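Local coordinates for HDLP (histone deacetylase-like protein) (Aquifex aeolicus, PDB 1C3S), which probably removes acetyl groups as a zinc-dependent member of the histone deacetylase family and here holds a hydroxamate inhibitor near its zinc ion, at residues 5-10 against 123-128; 101-106 against 141-146; 222-227 against 265-270. The protein carries 2 engineered substitutions. All blocks are in the same frame, centred on the assembly; numbering follows the deposited sequence.

Interaction 1 of 3, residues 5-10 against 123-128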
loop_
_atom_site.group_PDB
_atom_site.type_symbol
_atom_site.label_atom_id
_atom_site.label_comp_id
_atom_site.label_asym_id
_atom_site.label_seq_id
_atom_site.Cartn_x
_atom_site.Cartn_y
_atom_site.Cartn_z
ATOM N N LYS A 5 8.147 -7.216 -13.942
ATOM C CA LYS A 5 7.259 -8.284 -13.509
ATOM C C LYS A 5 6.150 -7.849 -12.575
ATOM O O LYS A 5 6.320 -6.942 -11.769
ATOM C CB LYS A 5 8.074 -9.360 -12.794
ATOM C CG LYS A 5 9.219 -9.946 -13.590
ATOM C CD LYS A 5 8.719 -10.719 -14.782
ATOM C CE LYS A 5 9.864 -11.465 -15.428
ATOM N NZ LYS A 5 9.354 -12.269 -16.546
ATOM N N LEU A 6 5.013 -8.512 -12.675
ATOM C CA LEU A 6 3.907 -8.215 -11.783
ATOM C C LEU A 6 3.762 -9.481 -10.957
ATOM O O LEU A 6 3.677 -10.579 -11.500
ATOM C CB LEU A 6 2.614 -7.949 -12.557
ATOM C CG LEU A 6 1.392 -7.442 -11.769
ATOM C CD1 LEU A 6 0.153 -7.503 -12.649
ATOM C CD2 LEU A 6 1.147 -8.295 -10.556
ATOM N N ILE A 7 3.750 -9.342 -9.642
ATOM C CA ILE A 7 3.613 -10.510 -8.796
ATOM C C ILE A 7 2.186 -10.703 -8.354
ATOM O O ILE A 7 1.620 -9.836 -7.722
ATOM C CB ILE A 7 4.491 -10.392 -7.578
ATOM C CG1 ILE A 7 5.939 -10.286 -8.039
ATOM C CG2 ILE A 7 4.270 -11.601 -6.666
ATOM C CD1 ILE A 7 6.913 -10.169 -6.935
ATOM N N GLY A 8 1.596 -11.840 -8.687
ATOM C CA GLY A 8 0.221 -12.054 -8.288
ATOM C C GLY A 8 -0.358 -13.415 -8.593
ATOM O O GLY A 8 0.328 -14.295 -9.087
ATOM N N THR A 9 -1.643 -13.561 -8.282
ATOM C CA THR A 9 -2.392 -14.797 -8.493
ATOM C C THR A 9 -3.888 -14.511 -8.330
ATOM O O THR A 9 -4.262 -13.552 -7.664
ATOM C CB THR A 9 -1.968 -15.879 -7.470
ATOM O OG1 THR A 9 -2.747 -17.063 -7.662
ATOM C CG2 THR A 9 -2.160 -15.375 -6.061
ATOM N N LEU A 10 -4.737 -15.322 -8.958
ATOM C CA LEU A 10 -6.181 -15.141 -8.831
ATOM C C LEU A 10 -6.673 -15.817 -7.560
ATOM O O LEU A 10 -7.860 -15.774 -7.256
ATOM C CB LEU A 10 -6.953 -15.743 -10.019
ATOM C CG LEU A 10 -6.836 -15.182 -11.437
ATOM C CD1 LEU A 10 -7.152 -13.677 -11.457
ATOM C CD2 LEU A 10 -5.446 -15.443 -11.934
ATOM N N ALA A 123 9.682 -4.967 -10.333
ATOM C CA ALA A 123 8.541 -5.738 -9.885
ATOM C C ALA A 123 7.587 -4.890 -9.104
ATOM O O ALA A 123 7.959 -3.899 -8.494
ATOM C CB ALA A 123 8.997 -6.897 -9.034
ATOM N N PHE A 124 6.336 -5.305 -9.126
ATOM C CA PHE A 124 5.283 -4.622 -8.421
ATOM C C PHE A 124 4.443 -5.714 -7.811
ATOM O O PHE A 124 3.972 -6.611 -8.508
ATOM C CB PHE A 124 4.448 -3.786 -9.407
ATOM C CG PHE A 124 3.184 -3.190 -8.815
ATOM C CD1 PHE A 124 3.201 -2.547 -7.584
ATOM C CD2 PHE A 124 1.985 -3.209 -9.540
ATOM C CE1 PHE A 124 2.040 -1.923 -7.086
ATOM C CE2 PHE A 124 0.830 -2.589 -9.053
ATOM C CZ PHE A 124 0.858 -1.948 -7.829
ATOM N N ASN A 125 4.308 -5.655 -6.495
ATOM C CA ASN A 125 3.479 -6.593 -5.755
ATOM C C ASN A 125 2.309 -5.812 -5.170
ATOM O O ASN A 125 2.405 -5.216 -4.093
ATOM C CB ASN A 125 4.262 -7.265 -4.645
ATOM C CG ASN A 125 3.365 -7.992 -3.682
ATOM O OD1 ASN A 125 2.431 -8.666 -4.098
ATOM N ND2 ASN A 125 3.649 -7.880 -2.392
ATOM N N PRO A 126 1.188 -5.791 -5.900
ATOM C CA PRO A 126 -0.058 -5.113 -5.552
ATOM C C PRO A 126 -0.721 -5.577 -4.247
ATOM O O PRO A 126 -1.526 -4.847 -3.657
ATOM C CB PRO A 126 -0.928 -5.389 -6.779
ATOM C CG PRO A 126 -0.427 -6.740 -7.253
ATOM C CD PRO A 126 1.051 -6.441 -7.214
ATOM N N ALA A 127 -0.381 -6.782 -3.796
ATOM C CA ALA A 127 -0.985 -7.318 -2.584
ATOM C C ALA A 127 -0.241 -6.917 -1.328
ATOM O O ALA A 127 -0.753 -7.077 -0.223
ATOM C CB ALA A 127 -1.079 -8.835 -2.669
ATOM N N GLY A 128 0.963 -6.399 -1.502
ATOM C CA GLY A 128 1.771 -6.005 -0.375
ATOM C C GLY A 128 1.450 -4.598 0.048
ATOM O O GLY A 128 0.526 -4.002 -0.474
HETATM O O HOH W 1 0.514 -10.053 -5.158
#
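Leu6 lays its CD2 branch against the ring of Pro126, the two side chains crossing at about a right angle with CD2 3.8 Å from Pro126 CD. The branch gets there because CG of Leu6 stands opposite the backbone N (chi1 -172°), which sends the isobutyl group along the strand toward the proline. Strands 4-8 and 122-125 run parallel. Phe124 N gives its hydrogen to Lys5 O at 3.1 Å, and Ile7 N reaches Phe124 O at 3.0 Å in an almost straight bond (177° at the hydrogen). The next rung would need an N-H from residue 126, but Pro126 has none, and its CD sits 3.5 Å from Ile7 O. A water takes over: it donates to Ile7 O (2.8 Å) and to Asn125 OD1 (2.6 Å), tying the two chains together where the ladder stops. With CG of Asn125 opposite its own N and the amide turned by chi2, OD1 can take the water's hydrogen and also receives a weak bond from Ala127 N in the turn that follows. On the sheet face opposite Leu6 and Phe124, Ile7 CD1 lies loosely, 4.4 Å from Ala123 CB. Ile7 packs on helix 98-118, where Asn125 ND2 bonds to Ala106 O, while Leu6, Phe124 and Pro126 meet helix 299-313. Helix 28-37 also covers Leu6 and Pro126, and strands 46-48 and 290-292 flank the pair within the sheet.

Interaction 2 of 3, residues 101-106 against 141-146. Unlike the reference sequence in segment 141-146: Asn146 (reference Asp). With SHH (octanedioic acid hydroxyamide phenylamide), chain C.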
loop_
_atom_site.group_PDB
_atom_site.type_symbol
_atom_site.label_atom_id
_atom_site.label_comp_id
_atom_site.label_asym_id
_atom_site.label_seq_id
_atom_site.Cartn_x
_atom_site.Cartn_y
_atom_site.Cartn_z
ATOM N N THR A 101 -3.275 -17.266 5.419
ATOM C CA THR A 101 -2.969 -17.766 4.079
ATOM C C THR A 101 -2.839 -16.669 3.024
ATOM O O THR A 101 -1.887 -16.674 2.252
ATOM C CB THR A 101 -4.010 -18.810 3.613
ATOM O OG1 THR A 101 -3.858 -19.997 4.394
ATOM C CG2 THR A 101 -3.819 -19.166 2.150
ATOM N N GLY A 102 -3.783 -15.734 2.992
ATOM C CA GLY A 102 -3.706 -14.657 2.022
ATOM C C GLY A 102 -2.622 -13.660 2.401
ATOM O O GLY A 102 -1.937 -13.094 1.544
ATOM N N SER A 103 -2.479 -13.452 3.707
ATOM C CA SER A 103 -1.485 -12.545 4.262
ATOM C C SER A 103 -0.109 -13.063 3.939
ATOM O O SER A 103 0.758 -12.298 3.530
ATOM C CB SER A 103 -1.636 -12.461 5.770
ATOM O OG SER A 103 -2.906 -11.943 6.099
ATOM N N SER A 104 0.088 -14.369 4.126
ATOM C CA SER A 104 1.380 -14.980 3.844
ATOM C C SER A 104 1.670 -14.881 2.370
ATOM O O SER A 104 2.805 -14.676 1.960
ATOM C CB SER A 104 1.391 -16.450 4.247
ATOM O OG SER A 104 1.171 -16.582 5.631
ATOM N N LEU A 105 0.615 -15.023 1.586
ATOM C CA LEU A 105 0.715 -14.987 0.149
ATOM C C LEU A 105 1.135 -13.587 -0.286
ATOM O O LEU A 105 2.009 -13.421 -1.137
ATOM C CB LEU A 105 -0.643 -15.353 -0.431
ATOM C CG LEU A 105 -0.692 -15.795 -1.881
ATOM C CD1 LEU A 105 0.138 -17.082 -2.046
ATOM C CD2 LEU A 105 -2.155 -16.014 -2.283
ATOM N N ALA A 106 0.503 -12.585 0.311
ATOM C CA ALA A 106 0.804 -11.194 0.004
ATOM C C ALA A 106 2.206 -10.859 0.452
ATOM O O ALA A 106 2.899 -10.099 -0.219
ATOM C CB ALA A 106 -0.201 -10.256 0.694
ATOM N N PHE A 141 -6.922 -3.942 9.643
ATOM C CA PHE A 141 -7.124 -4.935 8.581
ATOM C C PHE A 141 -5.869 -5.752 8.313
ATOM O O PHE A 141 -5.915 -6.731 7.561
ATOM C CB PHE A 141 -7.520 -4.273 7.267
ATOM C CG PHE A 141 -8.714 -3.377 7.359
ATOM C CD1 PHE A 141 -9.071 -2.588 6.273
ATOM C CD2 PHE A 141 -9.503 -3.349 8.505
ATOM C CE1 PHE A 141 -10.190 -1.792 6.318
ATOM C CE2 PHE A 141 -10.631 -2.554 8.570
ATOM C CZ PHE A 141 -10.983 -1.770 7.471
ATOM N N CYS A 142 -4.749 -5.361 8.912
ATOM C CA CYS A 142 -3.504 -6.087 8.685
ATOM C C CYS A 142 -3.146 -7.064 9.787
ATOM O O CYS A 142 -3.376 -6.797 10.954
ATOM C CB CYS A 142 -2.359 -5.096 8.484
ATOM S SG CYS A 142 -2.756 -3.889 7.242
ATOM N N TYR A 143 -2.581 -8.202 9.388
ATOM C CA TYR A 143 -2.160 -9.257 10.310
ATOM C C TYR A 143 -0.640 -9.408 10.212
ATOM O O TYR A 143 0.052 -9.611 11.217
ATOM C CB TYR A 143 -2.810 -10.599 9.958
ATOM C CG TYR A 143 -4.315 -10.586 9.847
ATOM C CD1 TYR A 143 -4.943 -10.246 8.653
ATOM C CD2 TYR A 143 -5.112 -10.875 10.949
ATOM C CE1 TYR A 143 -6.327 -10.190 8.564
ATOM C CE2 TYR A 143 -6.492 -10.820 10.870
ATOM C CZ TYR A 143 -7.087 -10.477 9.680
ATOM O OH TYR A 143 -8.448 -10.411 9.606
ATOM N N ILE A 144 -0.134 -9.319 8.986
ATOM C CA ILE A 144 1.296 -9.430 8.742
ATOM C C ILE A 144 1.732 -8.162 8.041
ATOM O O ILE A 144 1.010 -7.649 7.181
ATOM C CB ILE A 144 1.628 -10.667 7.870
ATOM C CG1 ILE A 144 1.162 -11.935 8.608
ATOM C CG2 ILE A 144 3.139 -10.739 7.602
ATOM C CD1 ILE A 144 1.469 -13.257 7.908
ATOM N N ASN A 145 2.896 -7.651 8.434
ATOM C CA ASN A 145 3.454 -6.414 7.875
ATOM C C ASN A 145 4.486 -6.743 6.787
ATOM O O ASN A 145 5.685 -6.770 7.080
ATOM C CB ASN A 145 4.145 -5.623 8.987
ATOM C CG ASN A 145 4.449 -4.195 8.590
ATOM O OD1 ASN A 145 4.999 -3.934 7.521
ATOM N ND2 ASN A 145 4.095 -3.259 9.454
ATOM N N ASN A 146 4.041 -6.995 5.550
ATOM C CA ASN A 146 4.985 -7.326 4.485
ATOM C C ASN A 146 6.084 -6.272 4.344
ATOM O O ASN A 146 7.244 -6.622 4.154
ATOM C CB ASN A 146 4.269 -7.609 3.143
ATOM C CG ASN A 146 3.568 -6.396 2.555
ATOM O OD1 ASN A 146 4.187 -5.561 1.896
ATOM N ND2 ASN A 146 2.255 -6.296 2.791
HETATM O O1 SHH C . -4.127 2.207 4.738
HETATM O O2 SHH C . -6.754 1.265 4.516
HETATM N N1 SHH C . -4.856 1.474 5.689
HETATM C C1 SHH C . -6.222 1.415 5.586
HETATM C C2 SHH C . -6.984 1.728 6.779
HETATM C C3 SHH C . -7.784 0.561 7.339
HETATM C C4 SHH C . -8.514 0.955 8.604
HETATM C C5 SHH C . -9.897 1.447 8.252
HETATM C C6 SHH C . -10.720 1.183 9.496
HETATM C C7 SHH C . -11.933 2.084 9.553
HETATM C C8 SHH C . -13.177 1.271 9.348
HETATM O O3 SHH C . -13.525 0.330 10.044
HETATM N N2 SHH C . -13.897 1.727 8.303
HETATM C C9 SHH C . -15.039 1.133 7.510
HETATM C C10 SHH C . -15.574 1.959 6.460
HETATM C C11 SHH C . -16.691 1.473 5.640
HETATM C C12 SHH C . -17.283 0.196 5.865
HETATM C C13 SHH C . -16.732 -0.622 6.957
HETATM C C14 SHH C . -15.592 -0.172 7.789
#
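Ser103 and Ser104 meet Tyr143 and Ile144 without one hydrogen bond between the two segments, although both serines carry hydroxyls and the contact is buried. In the α/β fold of the histone deacetylase family, a turn of helix 98-118 packs here on the loop that leads from strand 122-125 to helix 146-156. The serines are already occupied: OG of Ser103 bonds to Ala98 O and OG of Ser104 to Phe100 O, earlier in the same helix. Bonded there, the oxygens meet carbon atoms of the loop: Ser103 gives CB and OG, Ser104 its OG. Ile144 reaches across with its longer branch, its CD1 3.9 Å from Ser103 CB and 4.0 Å from Ser104 OG. That branch is fully extended (chi2 -177°), which carries the methyl to between those two atoms. Next to it, CD1 of Tyr143 approaches Ser103 OG obliquely at 3.7 Å, while the phenol hydroxyl goes on to Pro94 O and Leu69 of helix 63-74 touches both Tyr143 and Ile144. Further along the chain, Asn146, an aspartate in the reference sequence, brings its CB to 4.4 Å from Ala106 O, and its OD1 accepts from Gly129 N. At the start of segment 141-146, Phe141 turns one ring face to the inhibitor's aliphatic linker: inhibitor C3 sits 3.5 Å above it, offset toward the rim, and Phe141 CZ is 3.5 Å from inhibitor C5.

Interaction 3 of 3, residues 222-227 against 265-270. With SHH (octanedioic acid hydroxyamide phenylamide), chain C.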
loop_
_atom_site.group_PDB
_atom_site.type_symbol
_atom_site.label_atom_id
_atom_site.label_comp_id
_atom_site.label_asym_id
_atom_site.label_seq_id
_atom_site.Cartn_x
_atom_site.Cartn_y
_atom_site.Cartn_z
ATOM N N LEU A 222 -1.926 15.199 6.307
ATOM C CA LEU A 222 -2.579 16.050 5.322
ATOM C C LEU A 222 -4.079 16.221 5.585
ATOM O O LEU A 222 -4.744 15.331 6.115
ATOM C CB LEU A 222 -2.308 15.504 3.910
ATOM C CG LEU A 222 -0.823 15.534 3.491
ATOM C CD1 LEU A 222 -0.633 14.795 2.186
ATOM C CD2 LEU A 222 -0.334 16.974 3.352
ATOM N N PRO A 223 -4.623 17.392 5.232
ATOM C CA PRO A 223 -6.030 17.755 5.407
ATOM C C PRO A 223 -7.025 17.046 4.485
ATOM O O PRO A 223 -6.656 16.464 3.463
ATOM C CB PRO A 223 -6.006 19.258 5.170
ATOM C CG PRO A 223 -5.025 19.347 4.042
ATOM C CD PRO A 223 -3.891 18.524 4.638
ATOM N N LYS A 224 -8.296 17.121 4.872
ATOM C CA LYS A 224 -9.391 16.538 4.124
ATOM C C LYS A 224 -9.570 17.337 2.843
ATOM O O LYS A 224 -9.133 18.479 2.752
ATOM C CB LYS A 224 -10.693 16.644 4.915
ATOM C CG LYS A 224 -10.706 16.016 6.267
ATOM C CD LYS A 224 -12.069 16.206 6.878
ATOM C CE LYS A 224 -12.105 15.729 8.308
ATOM N NZ LYS A 224 -13.453 15.938 8.886
ATOM N N GLY A 225 -10.248 16.751 1.869
ATOM C CA GLY A 225 -10.466 17.454 0.620
ATOM C C GLY A 225 -9.181 17.749 -0.126
ATOM O O GLY A 225 -9.156 18.610 -1.003
ATOM N N LEU A 226 -8.116 17.028 0.213
ATOM C CA LEU A 226 -6.823 17.228 -0.431
ATOM C C LEU A 226 -6.974 17.048 -1.941
ATOM O O LEU A 226 -7.581 16.071 -2.393
ATOM C CB LEU A 226 -5.803 16.210 0.091
ATOM C CG LEU A 226 -4.343 16.423 -0.307
ATOM C CD1 LEU A 226 -3.792 17.536 0.544
ATOM C CD2 LEU A 226 -3.519 15.161 -0.099
ATOM N N ASN A 227 -6.435 17.988 -2.716
ATOM C CA ASN A 227 -6.497 17.890 -4.174
ATOM C C ASN A 227 -5.133 17.520 -4.742
ATOM O O ASN A 227 -4.124 17.556 -4.034
ATOM C CB ASN A 227 -7.002 19.201 -4.805
ATOM C CG ASN A 227 -6.115 20.400 -4.492
ATOM O OD1 ASN A 227 -4.903 20.374 -4.719
ATOM N ND2 ASN A 227 -6.729 21.472 -3.991
ATOM N N LEU A 265 -12.793 5.234 2.129
ATOM C CA LEU A 265 -11.905 5.190 3.295
ATOM C C LEU A 265 -10.827 6.266 3.274
ATOM O O LEU A 265 -9.809 6.149 3.947
ATOM C CB LEU A 265 -11.256 3.807 3.439
ATOM C CG LEU A 265 -12.181 2.760 4.057
ATOM C CD1 LEU A 265 -11.515 1.408 4.137
ATOM C CD2 LEU A 265 -12.549 3.241 5.451
ATOM N N SER A 266 -11.071 7.316 2.501
ATOM C CA SER A 266 -10.155 8.433 2.406
ATOM C C SER A 266 -10.944 9.686 2.149
ATOM O O SER A 266 -11.953 9.648 1.456
ATOM C CB SER A 266 -9.178 8.224 1.262
ATOM O OG SER A 266 -8.637 9.464 0.823
ATOM N N LYS A 267 -10.478 10.800 2.691
ATOM C CA LYS A 267 -11.154 12.071 2.485
ATOM C C LYS A 267 -10.451 12.950 1.452
ATOM O O LYS A 267 -10.781 14.132 1.303
ATOM C CB LYS A 267 -11.269 12.806 3.809
ATOM C CG LYS A 267 -12.144 12.082 4.811
ATOM C CD LYS A 267 -13.573 11.985 4.326
ATOM C CE LYS A 267 -14.408 11.221 5.339
ATOM N NZ LYS A 267 -15.856 11.207 4.977
ATOM N N PHE A 268 -9.487 12.356 0.747
ATOM C CA PHE A 268 -8.719 13.024 -0.305
ATOM C C PHE A 268 -9.479 12.955 -1.624
ATOM O O PHE A 268 -10.155 11.973 -1.906
ATOM C CB PHE A 268 -7.365 12.343 -0.491
ATOM C CG PHE A 268 -6.415 12.532 0.654
ATOM C CD1 PHE A 268 -5.202 11.841 0.679
ATOM C CD2 PHE A 268 -6.691 13.444 1.680
ATOM C CE1 PHE A 268 -4.266 12.059 1.702
ATOM C CE2 PHE A 268 -5.770 13.664 2.700
ATOM C CZ PHE A 268 -4.550 12.969 2.708
ATOM N N ASN A 269 -9.381 14.001 -2.432
ATOM C CA ASN A 269 -10.069 13.990 -3.712
ATOM C C ASN A 269 -9.023 13.974 -4.828
ATOM O O ASN A 269 -9.001 14.848 -5.703
ATOM C CB ASN A 269 -10.987 15.215 -3.857
ATOM C CG ASN A 269 -11.905 15.417 -2.649
ATOM O OD1 ASN A 269 -12.473 14.466 -2.107
ATOM N ND2 ASN A 269 -12.069 16.671 -2.243
ATOM N N LEU A 270 -8.151 12.978 -4.777
ATOM C CA LEU A 270 -7.104 12.831 -5.771
ATOM C C LEU A 270 -7.575 12.141 -7.059
ATOM O O LEU A 270 -8.661 11.538 -7.127
ATOM C CB LEU A 270 -5.929 12.041 -5.189
ATOM C CG LEU A 270 -5.296 12.588 -3.912
ATOM C CD1 LEU A 270 -3.891 12.000 -3.781
ATOM C CD2 LEU A 270 -5.208 14.105 -3.962
HETATM O O1 SHH C . -4.127 2.207 4.738
HETATM O O2 SHH C . -6.754 1.265 4.516
HETATM N N1 SHH C . -4.856 1.474 5.689
HETATM C C1 SHH C . -6.222 1.415 5.586
HETATM C C2 SHH C . -6.984 1.728 6.779
HETATM C C3 SHH C . -7.784 0.561 7.339
HETATM C C4 SHH C . -8.514 0.955 8.604
HETATM C C5 SHH C . -9.897 1.447 8.252
HETATM C C6 SHH C . -10.720 1.183 9.496
HETATM C C7 SHH C . -11.933 2.084 9.553
HETATM C C8 SHH C . -13.177 1.271 9.348
HETATM O O3 SHH C . -13.525 0.330 10.044
HETATM N N2 SHH C . -13.897 1.727 8.303
HETATM C C9 SHH C . -15.039 1.133 7.510
HETATM C C10 SHH C . -15.574 1.959 6.460
HETATM C C11 SHH C . -16.691 1.473 5.640
HETATM C C12 SHH C . -17.283 0.196 5.865
HETATM C C13 SHH C . -16.732 -0.622 6.957
HETATM C C14 SHH C . -15.592 -0.172 7.789
#
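Phe268 is the side chain around which the loop 222-227 folds. With CG opposite its own N (chi1 -170°), Leu226 brings CD2 over the centre of that ring, 3.6 Å from the centroid and 8° off the normal, a clean CH-pi contact. CB of Leu226 comes as close as 3.3 Å to Phe268 CD2. Pro223 O lies at the ring's edge, 3.0 Å from CE2, where the ring hydrogens point, and Leu222 CB approaches CZ obliquely. Two backbone bonds hold this arrangement. Gly225 N donates to Lys267 O at 2.7 Å, tilted 32° from the plane of that carbonyl, whereas Asn269 N approaches Leu226 O at 2.7 Å in the plane of the Leu226 carbonyl. Leu270 folds its CD2 against Leu226 O, and the Asn269 amide covers Gly225, ND2 lying against CA. On the exposed side the Lys224 and Lys267 chains run together, their NZ atoms 6.6 Å apart.

One step out, Ser266 OG accepts from Phe268 N, an ST turn that fixes the backbone just ahead of Phe268. Gln192 bonds to Lys267 N and Leu265 O, and Asn227 caps helix 228-243. At its beginning the second loop touches the inhibitor, Leu265 CD2 lying 3.4 Å from its C10. Both loops follow strands of the parallel sheet, at the C-terminal ends where α/β enzymes, the arginase-like deacetylases among them, carry their active sites.

In the fold
Interactions 1 and 2 are neighbours, both buried: helix 98-118 supplies one side of interaction 2, strand 122-125 following it supplies half of interaction 1, and Gly128 CA packs against Asn146 ND2 where they meet. Their chemistry differs, the strand pair resting on a backbone ladder extended by water, the helix and loop mainly on side-chain packing without a hydrogen bond between the segments. Interaction 3, across the centre of the chain, is only partly buried; an apolar aromatic interior there gives way to exposed lysines at its margin. Its link with interaction 2 is the inhibitor, which both touch, and Phe141 CE1 meets Leu265 CD1 at 4.1 Å. The Phe124 side chain of interaction 1 is about 14 Å from that ligand.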